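Local coordinates for protein 6-phosphogluconate dehydrogenase (Decarboxylating) (Geobacter metallireducens, PDB 4E21) that probably catalyses the oxidative decarboxylation of 6-phosphogluconate with a nicotinamide cofactor, a step of the pentose phosphate pathway, at residues 218-223 / 277-282; 31-36 / 139-144. All blocks are in the same frame, centred on the assembly; numbering follows the deposited sequence.

Interaction 1. Residues 218-223 / 277-282; sequences YGLMAA and SWLLDL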
ATOM      1  N   TYR B 218     -13.091   1.371  -7.335  1.00 19.92           N
ATOM      2  CA  TYR B 218     -11.988   2.278  -7.037  1.00 20.62           C
ATOM      3  C   TYR B 218     -10.653   1.566  -7.303  1.00 18.74           C
ATOM      4  O   TYR B 218      -9.758   2.134  -7.924  1.00 18.64           O
ATOM      5  CB  TYR B 218     -12.012   2.704  -5.570  1.00 21.12           C
ATOM      6  CG  TYR B 218     -12.927   3.842  -5.187  1.00 22.93           C
ATOM      7  CD1 TYR B 218     -14.170   4.027  -5.783  1.00 25.33           C
ATOM      8  CD2 TYR B 218     -12.570   4.707  -4.162  1.00 24.11           C
ATOM      9  CE1 TYR B 218     -15.019   5.078  -5.379  1.00 22.86           C
ATOM     10  CE2 TYR B 218     -13.401   5.746  -3.759  1.00 23.49           C
ATOM     11  CZ  TYR B 218     -14.609   5.926  -4.367  1.00 24.65           C
ATOM     12  OH  TYR B 218     -15.391   6.968  -3.928  1.00 26.33           O
ATOM     13  N   GLY B 219     -10.526   0.340  -6.787  1.00 17.87           N
ATOM     14  CA  GLY B 219      -9.352  -0.485  -6.988  1.00 16.93           C
ATOM     15  C   GLY B 219      -9.071  -0.729  -8.466  1.00 17.46           C
ATOM     16  O   GLY B 219      -7.922  -0.650  -8.899  1.00 16.93           O
ATOM     17  N   LEU B 220     -10.117  -1.013  -9.245  1.00 17.94           N
ATOM     18  CA  LEU B 220      -9.960  -1.285 -10.674  1.00 18.68           C
ATOM     19  C   LEU B 220      -9.486  -0.052 -11.426  1.00 18.58           C
ATOM     20  O   LEU B 220      -8.564  -0.147 -12.219  1.00 17.67           O
ATOM     21  CB  LEU B 220     -11.260  -1.780 -11.305  1.00 19.34           C
ATOM     22  CG  LEU B 220     -11.948  -2.999 -10.701  1.00 20.56           C
ATOM     23  CD1 LEU B 220     -13.289  -3.205 -11.384  1.00 18.45           C
ATOM     24  CD2 LEU B 220     -11.049  -4.233 -10.888  1.00 19.09           C
HETATM   25  N   MSE B 221     -10.123   1.095 -11.181  1.00 17.59           N
HETATM   26  CA  MSE B 221      -9.701   2.345 -11.793  1.00 18.94           C
HETATM   27  C   MSE B 221      -8.262   2.720 -11.429  1.00 19.59           C
HETATM   28  O   MSE B 221      -7.487   3.118 -12.302  1.00 18.78           O
HETATM   29  CB  MSE B 221     -10.649   3.469 -11.412  1.00 19.33           C
HETATM   30  CG  MSE B 221     -12.042   3.291 -11.985  1.00 20.99           C
HETATM   31 SE   MSE B 221     -13.346   4.479 -11.111  0.73 27.65          SE
HETATM   32  CE  MSE B 221     -12.519   6.206 -11.428  1.00 25.22           C
ATOM     33  N   ALA B 222      -7.909   2.589 -10.147  1.00 18.31           N
ATOM     34  CA  ALA B 222      -6.540   2.798  -9.696  1.00 18.42           C
ATOM     35  C   ALA B 222      -5.510   1.882 -10.389  1.00 18.36           C
ATOM     36  O   ALA B 222      -4.400   2.315 -10.685  1.00 20.06           O
ATOM     37  CB  ALA B 222      -6.445   2.658  -8.175  1.00 18.75           C
ATOM     38  N   ALA B 223      -5.858   0.626 -10.646  1.00 16.96           N
ATOM     39  CA  ALA B 223      -4.932  -0.269 -11.349  1.00 17.80           C
ATOM     40  C   ALA B 223      -4.655   0.222 -12.777  1.00 18.99           C
ATOM     41  O   ALA B 223      -3.501   0.274 -13.225  1.00 17.37           O
ATOM     42  CB  ALA B 223      -5.462  -1.704 -11.367  1.00 15.45           C
ATOM     43  N   SER B 277     -12.463  -4.741 -20.105  1.00 19.22           N
ATOM     44  CA  SER B 277     -13.510  -4.493 -19.137  1.00 22.40           C
ATOM     45  C   SER B 277     -14.205  -3.209 -19.542  1.00 24.59           C
ATOM     46  O   SER B 277     -13.758  -2.502 -20.455  1.00 23.85           O
ATOM     47  CB  SER B 277     -12.923  -4.309 -17.740  1.00 21.56           C
ATOM     48  OG  SER B 277     -12.256  -3.055 -17.662  1.00 21.32           O
ATOM     49  N   TRP B 278     -15.294  -2.907 -18.847  1.00 23.46           N
ATOM     50  CA  TRP B 278     -16.068  -1.720 -19.136  1.00 25.74           C
ATOM     51  C   TRP B 278     -15.227  -0.498 -18.829  1.00 24.93           C
ATOM     52  O   TRP B 278     -15.160   0.440 -19.630  1.00 26.56           O
ATOM     53  CB  TRP B 278     -17.371  -1.746 -18.332  1.00 24.76           C
ATOM     54  CG  TRP B 278     -18.148  -0.480 -18.351  1.00 29.54           C
ATOM     55  CD1 TRP B 278     -18.373   0.366 -17.287  1.00 31.26           C
ATOM     56  CD2 TRP B 278     -18.843   0.089 -19.467  1.00 32.04           C
ATOM     57  NE1 TRP B 278     -19.153   1.430 -17.687  1.00 34.23           N
ATOM     58  CE2 TRP B 278     -19.456   1.280 -19.019  1.00 32.64           C
ATOM     59  CE3 TRP B 278     -18.999  -0.286 -20.804  1.00 34.75           C
ATOM     60  CZ2 TRP B 278     -20.204   2.093 -19.860  1.00 34.20           C
ATOM     61  CZ3 TRP B 278     -19.753   0.520 -21.638  1.00 37.43           C
ATOM     62  CH2 TRP B 278     -20.338   1.697 -21.166  1.00 40.27           C
ATOM     63  N   LEU B 279     -14.546  -0.524 -17.690  1.00 22.68           N
ATOM     64  CA  LEU B 279     -13.641   0.566 -17.334  1.00 24.80           C
ATOM     65  C   LEU B 279     -12.544   0.840 -18.385  1.00 24.29           C
ATOM     66  O   LEU B 279     -12.189   2.003 -18.622  1.00 24.85           O
ATOM     67  CB  LEU B 279     -13.051   0.344 -15.937  1.00 25.38           C
ATOM     68  CG  LEU B 279     -14.103   0.591 -14.836  1.00 24.46           C
ATOM     69  CD1 LEU B 279     -13.678  -0.019 -13.499  1.00 19.17           C
ATOM     70  CD2 LEU B 279     -14.410   2.083 -14.706  1.00 22.75           C
ATOM     71  N   LEU B 280     -12.038  -0.211 -19.030  1.00 22.75           N
ATOM     72  CA  LEU B 280     -11.047  -0.042 -20.105  1.00 25.30           C
ATOM     73  C   LEU B 280     -11.695   0.648 -21.289  1.00 25.14           C
ATOM     74  O   LEU B 280     -11.134   1.598 -21.845  1.00 25.25           O
ATOM     75  CB  LEU B 280     -10.423  -1.377 -20.543  1.00 21.38           C
ATOM     76  CG  LEU B 280      -9.412  -1.332 -21.700  1.00 24.68           C
ATOM     77  CD1 LEU B 280      -8.129  -0.615 -21.296  1.00 22.14           C
ATOM     78  CD2 LEU B 280      -9.084  -2.726 -22.176  1.00 22.36           C
ATOM     79  N   ASP B 281     -12.879   0.162 -21.662  1.00 25.29           N
ATOM     80  CA  ASP B 281     -13.662   0.755 -22.756  1.00 25.54           C
ATOM     81  C   ASP B 281     -13.805   2.246 -22.538  1.00 25.98           C
ATOM     82  O   ASP B 281     -13.723   3.014 -23.486  1.00 27.15           O
ATOM     83  CB  ASP B 281     -15.058   0.117 -22.855  1.00 25.65           C
ATOM     84  CG  ASP B 281     -15.004  -1.316 -23.344  1.00 28.73           C
ATOM     85  OD1 ASP B 281     -13.897  -1.779 -23.706  1.00 29.43           O
ATOM     86  OD2 ASP B 281     -16.056  -1.990 -23.377  1.00 31.14           O
ATOM     87  N   LEU B 282     -14.018   2.645 -21.282  1.00 25.05           N
ATOM     88  CA  LEU B 282     -14.176   4.053 -20.935  1.00 24.95           C
ATOM     89  C   LEU B 282     -12.857   4.806 -21.003  1.00 25.81           C
ATOM     90  O   LEU B 282     -12.808   5.954 -21.449  1.00 25.60           O
ATOM     91  CB  LEU B 282     -14.772   4.195 -19.536  1.00 23.39           C
ATOM     92  CG  LEU B 282     -16.202   3.657 -19.342  1.00 30.26           C
ATOM     93  CD1 LEU B 282     -16.769   3.936 -17.909  1.00 28.64           C
ATOM     94  CD2 LEU B 282     -17.138   4.223 -20.410  1.00 29.89           C
TER
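No flat group enters the junction where L279 meets L220 and M221; the rings of Y218 and W278 stay more than 8 Å from the opposite segment. The indole of W278 takes L282 CD2 on one face, 3.8 Å above the ring plane and near its border, and it meets F146 edge-to-face. Y218, on the helix of L220 and M221, leaves its backbone away from helix 278-289, and its ring makes a cation-pi pair with R330. The contact itself is aliphatic and buried. L279 CG lies anti to its carbonyl carbon (chi1 -73°), which carries both methyls toward helix 205-232. They divide the work: CD1 lies 3.7 Å from L220 CB and 3.8 Å from L220 CD1, while CD2 sits 3.8 Å from M221 CG. Both partners run roughly perpendicular to the leucine. M221, a selenomethionine, touches with its near end. The backbones approach most closely at M221 and L279, whose CA atoms are 7.0 Å apart. This is helix-helix packing in the all-helical C-terminal domain characteristic of the 6-phosphogluconate dehydrogenase family, joining the long helix 205-232 to the first turn of helix 278-289. S277 is the N-cap of the latter: its OG accepts from L280 N at 3.2 Å (N-H...O angle 156°) and is also hydrogen-bonded to Y224 OH of helix 205-232, a polar tie between the same two helices. Other chains close in as well, with Y224 of a second subunit packing on L220, and L344 and M347 of a third subunit on M221 and L279 respectively.

Interaction 2. Residues 31-36 / 139-144; sequences GRMGAD and VGTSGG
M33, in the first turn of helix 32-43, faces G144 just past the end of strand 135-142, their CA atoms 6.9 Å apart, and the backbone at G143 and G144 turns with positive phi at both residues. The side chain of M33, a selenomethionine, is bent at chi2 (-65°) and chi3 (-75°), which lays SE 3.5 Å from G144 O and swings the CE methyl to 3.6 Å from T141 OG1. The side chains of M33 and T141 pass one another, running opposite ways. One turn further along the helix, D36 is joined to the loop through a water that donates to both D36 OD2 (2.8 Å) and G144 O (2.6 Å). The same OD2 takes R32 NE at 2.7 Å in a salt bridge, on its syn side but 31° out of the carboxylate plane, and OD1 pairs with R39. G31 and G34 belong to a GxGxxG pattern, consistent with the dinucleotide-binding turn of a Rossmann domain, and in relatives the glycine-rich loop matching 142-144 lines the substrate site. No direct hydrogen bond spans the two segments: van der Waals contact of M33 and one shared water join them, while two arginines probably keep D36 ionised.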
ATOM      1  N   GLY B  31     -33.908  13.918 -10.068  1.00 40.43           N
ATOM      2  CA  GLY B  31     -32.633  14.169 -10.710  1.00 40.64           C
ATOM      3  C   GLY B  31     -32.426  13.187 -11.852  1.00 39.65           C
ATOM      4  O   GLY B  31     -33.317  12.395 -12.199  1.00 38.92           O
ATOM      5  N   ARG B  32     -31.235  13.227 -12.432  1.00 40.27           N
ATOM      6  CA  ARG B  32     -30.953  12.440 -13.626  1.00 41.30           C
ATOM      7  C   ARG B  32     -31.331  10.971 -13.439  1.00 38.08           C
ATOM      8  O   ARG B  32     -32.004  10.378 -14.291  1.00 39.83           O
ATOM      9  CB  ARG B  32     -29.477  12.599 -14.027  1.00 41.20           C
ATOM     10  CG  ARG B  32     -29.049  11.785 -15.234  1.00 41.88           C
ATOM     11  CD  ARG B  32     -29.891  12.096 -16.471  1.00 44.81           C
ATOM     12  NE  ARG B  32     -29.595  11.147 -17.548  1.00 45.16           N
ATOM     13  CZ  ARG B  32     -28.615  11.303 -18.438  1.00 47.90           C
ATOM     14  NH1 ARG B  32     -27.847  12.389 -18.388  1.00 46.84           N
ATOM     15  NH2 ARG B  32     -28.402  10.378 -19.378  1.00 43.20           N
HETATM   16  N   MSE B  33     -30.906  10.387 -12.323  1.00 37.46           N
HETATM   17  CA  MSE B  33     -31.138   8.964 -12.078  1.00 36.93           C
HETATM   18  C   MSE B  33     -32.627   8.634 -11.884  1.00 37.53           C
HETATM   19  O   MSE B  33     -33.142   7.683 -12.488  1.00 35.30           O
HETATM   20  CB  MSE B  33     -30.307   8.482 -10.886  1.00 39.59           C
HETATM   21  CG  MSE B  33     -28.795   8.433 -11.143  1.00 34.63           C
HETATM   22 SE   MSE B  33     -28.401   7.106 -12.492  0.53 41.09          SE
HETATM   23  CE  MSE B  33     -28.658   5.509 -11.397  1.00 39.59           C
ATOM     24  N   GLY B  34     -33.315   9.426 -11.060  1.00 35.44           N
ATOM     25  CA  GLY B  34     -34.738   9.214 -10.810  1.00 36.21           C
ATOM     26  C   GLY B  34     -35.585   9.377 -12.065  1.00 36.17           C
ATOM     27  O   GLY B  34     -36.445   8.538 -12.371  1.00 33.39           O
ATOM     28  N   ALA B  35     -35.322  10.454 -12.809  1.00 36.17           N
ATOM     29  CA  ALA B  35     -35.999  10.703 -14.078  1.00 35.86           C
ATOM     30  C   ALA B  35     -35.797   9.549 -15.078  1.00 36.87           C
ATOM     31  O   ALA B  35     -36.747   9.119 -15.743  1.00 35.75           O
ATOM     32  CB  ALA B  35     -35.534  12.022 -14.664  1.00 37.02           C
ATOM     33  N   ASP B  36     -34.564   9.045 -15.158  1.00 34.35           N
ATOM     34  CA  ASP B  36     -34.209   7.972 -16.091  1.00 36.13           C
ATOM     35  C   ASP B  36     -34.873   6.643 -15.781  1.00 35.53           C
ATOM     36  O   ASP B  36     -35.248   5.896 -16.688  1.00 35.42           O
ATOM     37  CB  ASP B  36     -32.685   7.772 -16.127  1.00 38.02           C
ATOM     38  CG  ASP B  36     -32.006   8.718 -17.083  1.00 40.29           C
ATOM     39  OD1 ASP B  36     -32.744   9.396 -17.837  1.00 42.03           O
ATOM     40  OD2 ASP B  36     -30.754   8.779 -17.087  1.00 39.36           O
ATOM     41  N   VAL B 139     -32.123  -0.706  -2.311  1.00 22.33           N
ATOM     42  CA  VAL B 139     -31.608  -1.079  -3.613  1.00 23.63           C
ATOM     43  C   VAL B 139     -30.348  -0.285  -3.915  1.00 25.57           C
ATOM     44  O   VAL B 139     -30.372   0.942  -3.956  1.00 26.96           O
ATOM     45  CB  VAL B 139     -32.658  -0.901  -4.752  1.00 23.98           C
ATOM     46  CG1 VAL B 139     -32.027  -1.163  -6.119  1.00 25.26           C
ATOM     47  CG2 VAL B 139     -33.833  -1.838  -4.547  1.00 23.03           C
ATOM     48  N   GLY B 140     -29.235  -0.990  -4.068  1.00 24.82           N
ATOM     49  CA  GLY B 140     -28.033  -0.383  -4.590  1.00 22.87           C
ATOM     50  C   GLY B 140     -28.114  -0.514  -6.093  1.00 25.82           C
ATOM     51  O   GLY B 140     -28.269  -1.618  -6.623  1.00 25.44           O
ATOM     52  N   THR B 141     -28.041   0.608  -6.794  1.00 26.54           N
ATOM     53  CA  THR B 141     -28.147   0.555  -8.237  1.00 27.62           C
ATOM     54  C   THR B 141     -26.822   0.976  -8.862  1.00 31.06           C
ATOM     55  O   THR B 141     -26.148   1.900  -8.397  1.00 33.26           O
ATOM     56  CB  THR B 141     -29.366   1.366  -8.777  1.00 32.33           C
ATOM     57  OG1 THR B 141     -28.926   2.561  -9.419  1.00 35.94           O
ATOM     58  CG2 THR B 141     -30.335   1.710  -7.656  1.00 28.18           C
ATOM     59  N   SER B 142     -26.402   0.233  -9.872  1.00 30.34           N
ATOM     60  CA  SER B 142     -25.185   0.582 -10.572  1.00 28.06           C
ATOM     61  C   SER B 142     -25.537   0.766 -12.042  1.00 30.80           C
ATOM     62  O   SER B 142     -26.549   0.237 -12.516  1.00 30.37           O
ATOM     63  CB  SER B 142     -24.135  -0.508 -10.385  1.00 27.21           C
ATOM     64  OG  SER B 142     -23.080  -0.339 -11.328  1.00 33.01           O
ATOM     65  N   GLY B 143     -24.712   1.512 -12.769  1.00 33.00           N
ATOM     66  CA  GLY B 143     -24.906   1.643 -14.203  1.00 33.48           C
ATOM     67  C   GLY B 143     -25.110   3.080 -14.640  1.00 33.99           C
ATOM     68  O   GLY B 143     -24.916   3.404 -15.801  1.00 35.03           O
ATOM     69  N   GLY B 144     -25.504   3.940 -13.706  1.00 34.41           N
ATOM     70  CA  GLY B 144     -25.568   5.373 -13.955  1.00 35.54           C
ATOM     71  C   GLY B 144     -26.384   5.805 -15.166  1.00 37.56           C
ATOM     72  O   GLY B 144     -27.515   5.360 -15.362  1.00 34.08           O
TER
HETATM   73  O   HOH W   1     -29.657   6.267 -16.615  1.00 32.22           O

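Interaction 2 comes first along the chain and closes before interaction 1 opens. It lies in the nucleotide-binding domain, between helix 32-43 and the end of strand 135-142 with the glycine turn that follows it, whereas interaction 1 joins helices 205-232 and 278-289 of the C-terminal domain. Their centres are 20 Å apart and their nearest atoms about 6 Å, without touching. Helix 205-232 links them indirectly: it carries segment 218-223, and from its start H207 and K210 reach the strand of interaction 2 through weak hydrogen bonds. S142 of interaction 2 meets S273 and, by a weak hydrogen bond, V274 of the second subunit, while L220 of interaction 1 packs on its Y224: both domains face that subunit.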